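Local coordinates for glycosyl hydrolase family 61, 2 protein (Heterobasidion irregulare TC 32-1, PDB 5NNS) that oxidatively cleaves crystalline and amorphous cellulose-type polysaccharides at C1 of the glycosidic bond, using a single active-site copper ion and O2 or H2O2, at residues E105-G113 and W136-L144. Residues are numbered along the deposited sequence; the frame is centred on the assembly and turned at random.
Sequences EWFKINQVG and WTTSIPSSL. With AKR (acrylic acid), chain N.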
loop_
_atom_site.group_PDB
_atom_site.type_symbol
_atom_site.label_atom_id
_atom_site.label_comp_id
_atom_site.label_asym_id
_atom_site.label_seq_id
_atom_site.Cartn_x
_atom_site.Cartn_y
_atom_site.Cartn_z
ATOM N N GLU A 105 -8.531 -7.500 -8.113
ATOM C CA GLU A 105 -8.749 -8.228 -6.869
ATOM C C GLU A 105 -7.501 -8.125 -6.004
ATOM O O GLU A 105 -6.457 -8.693 -6.337
ATOM C CB GLU A 105 -9.077 -9.689 -7.155
ATOM C CG GLU A 105 -10.490 -9.901 -7.658
ATOM C CD GLU A 105 -10.745 -11.347 -8.024
ATOM O OE1 GLU A 105 -10.299 -11.773 -9.115
ATOM O OE2 GLU A 105 -11.392 -12.056 -7.222
ATOM N N TRP A 106 -7.623 -7.404 -4.894
ATOM C CA TRP A 106 -6.490 -7.090 -4.022
ATOM C C TRP A 106 -6.423 -8.038 -2.849
ATOM O O TRP A 106 -7.438 -8.278 -2.191
ATOM C CB TRP A 106 -6.610 -5.659 -3.498
ATOM C CG TRP A 106 -6.603 -4.679 -4.590
ATOM C CD1 TRP A 106 -7.687 -4.198 -5.265
ATOM C CD2 TRP A 106 -5.454 -4.072 -5.184
ATOM N NE1 TRP A 106 -7.285 -3.304 -6.230
ATOM C CE2 TRP A 106 -5.917 -3.216 -6.208
ATOM C CE3 TRP A 106 -4.076 -4.160 -4.944
ATOM C CZ2 TRP A 106 -5.051 -2.450 -6.992
ATOM C CZ3 TRP A 106 -3.210 -3.392 -5.725
ATOM C CH2 TRP A 106 -3.704 -2.551 -6.738
ATOM N N PHE A 107 -5.221 -8.552 -2.582
ATOM C CA PHE A 107 -4.945 -9.342 -1.383
ATOM C C PHE A 107 -3.801 -8.710 -0.590
ATOM O O PHE A 107 -2.892 -8.101 -1.156
ATOM C CB PHE A 107 -4.649 -10.814 -1.720
ATOM C CG PHE A 107 -3.470 -11.022 -2.635
ATOM C CD1 PHE A 107 -3.617 -10.927 -4.021
ATOM C CD2 PHE A 107 -2.217 -11.337 -2.119
ATOM C CE1 PHE A 107 -2.531 -11.118 -4.865
ATOM C CE2 PHE A 107 -1.127 -11.532 -2.964
ATOM C CZ PHE A 107 -1.287 -11.423 -4.338
ATOM N N LYS A 108 -3.861 -8.888 0.723
ATOM C CA LYS A 108 -2.940 -8.275 1.672
ATOM C C LYS A 108 -1.818 -9.262 2.032
ATOM O O LYS A 108 -2.092 -10.380 2.464
ATOM C CB LYS A 108 -3.729 -7.895 2.915
ATOM C CG LYS A 108 -3.028 -6.942 3.858
ATOM C CD LYS A 108 -3.857 -6.708 5.111
ATOM C CE LYS A 108 -5.056 -5.795 4.870
ATOM N NZ LYS A 108 -5.907 -5.656 6.086
ATOM N N ILE A 109 -0.563 -8.855 1.826
ATOM C CA ILE A 109 0.595 -9.716 2.144
ATOM C C ILE A 109 1.293 -9.361 3.456
ATOM O O ILE A 109 2.024 -10.185 4.005
ATOM C CB ILE A 109 1.641 -9.773 1.001
ATOM C CG1 ILE A 109 2.228 -8.391 0.682
ATOM C CG2 ILE A 109 1.025 -10.417 -0.235
ATOM C CD1 ILE A 109 3.496 -8.464 -0.146
ATOM N N ASN A 110 1.077 -8.144 3.952
ATOM C CA ASN A 110 1.704 -7.707 5.190
ATOM C C ASN A 110 0.940 -6.537 5.794
ATOM O O ASN A 110 0.481 -5.653 5.074
ATOM C CB ASN A 110 3.162 -7.309 4.923
ATOM C CG ASN A 110 3.860 -6.776 6.164
ATOM O OD1 ASN A 110 4.081 -5.578 6.283
ATOM N ND2 ASN A 110 4.185 -7.659 7.099
ATOM N N GLN A 111 0.794 -6.545 7.112
ATOM C CA GLN A 111 0.344 -5.361 7.829
ATOM C C GLN A 111 0.888 -5.356 9.246
ATOM O O GLN A 111 1.181 -6.412 9.809
ATOM C CB GLN A 111 -1.182 -5.295 7.871
ATOM C CG GLN A 111 -1.826 -6.386 8.720
ATOM C CD GLN A 111 -3.328 -6.417 8.605
ATOM O OE1 GLN A 111 -3.935 -5.524 8.007
ATOM N NE2 GLN A 111 -3.950 -7.427 9.210
ATOM N N VAL A 112 1.038 -4.156 9.800
ATOM C CA VAL A 112 1.350 -3.978 11.214
ATOM C C VAL A 112 0.526 -2.794 11.698
ATOM O O VAL A 112 0.664 -1.683 11.179
ATOM C CB VAL A 112 2.855 -3.730 11.474
ATOM C CG1 VAL A 112 3.134 -3.663 12.976
ATOM C CG2 VAL A 112 3.715 -4.829 10.855
ATOM N N GLY A 113 -0.339 -3.052 12.675
ATOM C CA GLY A 113 -1.219 -2.041 13.247
ATOM C C GLY A 113 -0.683 -1.616 14.594
ATOM O O GLY A 113 0.476 -1.201 14.701
ATOM N N TRP A 136 9.722 0.540 4.602
ATOM C CA TRP A 136 9.000 -0.662 4.975
ATOM C C TRP A 136 9.452 -1.835 4.104
ATOM O O TRP A 136 9.358 -1.782 2.870
ATOM C CB TRP A 136 7.503 -0.428 4.804
ATOM C CG TRP A 136 6.664 -1.408 5.544
ATOM C CD1 TRP A 136 5.961 -2.468 5.022
ATOM C CD2 TRP A 136 6.428 -1.419 6.946
ATOM N NE1 TRP A 136 5.298 -3.133 6.026
ATOM C CE2 TRP A 136 5.567 -2.506 7.217
ATOM C CE3 TRP A 136 6.864 -0.615 8.011
ATOM C CZ2 TRP A 136 5.145 -2.814 8.502
ATOM C CZ3 TRP A 136 6.435 -0.918 9.299
ATOM C CH2 TRP A 136 5.583 -2.010 9.532
ATOM N N THR A 137 9.929 -2.889 4.753
ATOM C CA THR A 137 10.431 -4.067 4.058
ATOM C C THR A 137 9.624 -5.310 4.436
ATOM O O THR A 137 9.443 -5.606 5.624
ATOM C CB THR A 137 11.925 -4.283 4.355
ATOM O OG1 THR A 137 12.645 -3.095 4.014
ATOM C CG2 THR A 137 12.482 -5.456 3.539
ATOM N N THR A 138 9.125 -6.005 3.410
ATOM C CA THR A 138 8.444 -7.291 3.552
ATOM C C THR A 138 8.700 -8.114 2.284
ATOM O O THR A 138 9.152 -7.571 1.278
ATOM C CB THR A 138 6.925 -7.108 3.792
ATOM O OG1 THR A 138 6.309 -8.387 3.992
ATOM C CG2 THR A 138 6.246 -6.421 2.615
ATOM N N SER A 139 8.429 -9.416 2.329
ATOM C CA SER A 139 8.716 -10.298 1.189
ATOM C C SER A 139 7.464 -10.580 0.372
ATOM O O SER A 139 6.367 -10.641 0.915
ATOM C CB SER A 139 9.299 -11.627 1.668
ATOM O OG SER A 139 10.529 -11.428 2.335
ATOM N N ILE A 140 7.637 -10.743 -0.936
ATOM C CA ILE A 140 6.577 -11.264 -1.799
ATOM C C ILE A 140 6.404 -12.739 -1.429
ATOM O O ILE A 140 7.404 -13.450 -1.295
ATOM C CB ILE A 140 6.933 -11.113 -3.292
ATOM C CG1 ILE A 140 6.944 -9.630 -3.670
ATOM C CG2 ILE A 140 5.947 -11.883 -4.169
ATOM C CD1 ILE A 140 7.713 -9.330 -4.937
ATOM N N PRO A 141 5.151 -13.199 -1.227
ATOM C CA PRO A 141 4.971 -14.604 -0.827
ATOM C C PRO A 141 5.680 -15.620 -1.743
ATOM O O PRO A 141 5.492 -15.584 -2.968
ATOM C CB PRO A 141 3.452 -14.783 -0.867
ATOM C CG PRO A 141 2.925 -13.428 -0.522
ATOM C CD PRO A 141 3.889 -12.439 -1.124
ATOM N N SER A 142 6.487 -16.498 -1.133
ATOM C CA SER A 142 7.283 -17.523 -1.842
ATOM C C SER A 142 6.476 -18.368 -2.827
ATOM O O SER A 142 6.960 -18.685 -3.914
ATOM C CB SER A 142 7.951 -18.469 -0.836
ATOM O OG SER A 142 8.772 -17.761 0.078
ATOM N N SER A 143 5.243 -18.704 -2.440
ATOM C CA SER A 143 4.363 -19.574 -3.226
ATOM C C SER A 143 3.571 -18.899 -4.357
ATOM O O SER A 143 2.954 -19.601 -5.169
ATOM C CB SER A 143 3.362 -20.246 -2.287
ATOM O OG SER A 143 2.517 -19.275 -1.694
ATOM N N LEU A 144 3.578 -17.563 -4.413
ATOM C CA LEU A 144 2.690 -16.816 -5.309
ATOM C C LEU A 144 2.855 -17.253 -6.766
ATOM O O LEU A 144 3.980 -17.446 -7.232
ATOM C CB LEU A 144 2.953 -15.311 -5.177
ATOM C CG LEU A 144 2.116 -14.330 -6.002
ATOM C CD1 LEU A 144 0.643 -14.435 -5.645
ATOM C CD2 LEU A 144 2.613 -12.906 -5.796
HETATM C CA AKR N . -7.113 -8.864 10.556
HETATM C CB AKR N . -7.989 -9.754 10.998
HETATM C C AKR N . -7.485 -7.832 9.558
HETATM O O AKR N . -8.652 -7.783 9.111
HETATM O OXT AKR N . -6.627 -7.011 9.170
#
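Trp136 and Asn110 make the one hydrogen bond between strand 106-112 and strand 136-139: Trp136 NE1 donates to Asn110 OD1 at 2.7 Å. The N-H...O angle of 156° is fairly straight, and NE1 approaches almost in line with the C=O bond. OD1 lies close to the indole plane although amide and ring are turned 43° apart. Farther round the same ring edge, Val112 CG2 packs on Trp136 CZ2 at 3.4 Å. With an alanine at Trp136, Asn110 OD1 would probably lose its indole donor and a gap would open beside Val112 CG2. At the buried proline, chi1 of 61° sends Ile109 CG2 to Pro141 CG, 3.6 Å away, and its CD1 toward Ser139 O. Phe107 CZ extends this apolar row to Leu144 CD1 at 3.8 Å. The looser side is partly exposed: Asn110 and Thr138 run antiparallel alongside one another without a hydrogen bond, Asn110 CB 3.5 Å from Thr138 OG1, and beyond them exposed Ser139 points its CB away. A classic beta bulge, Ile109 and Asn110 both opposite Val87, lets these consecutive residues face the second sheet of the beta-sandwich. The chemistry implies an interface closed mainly by apolar contacts, with one directional bond fixing the indole edge.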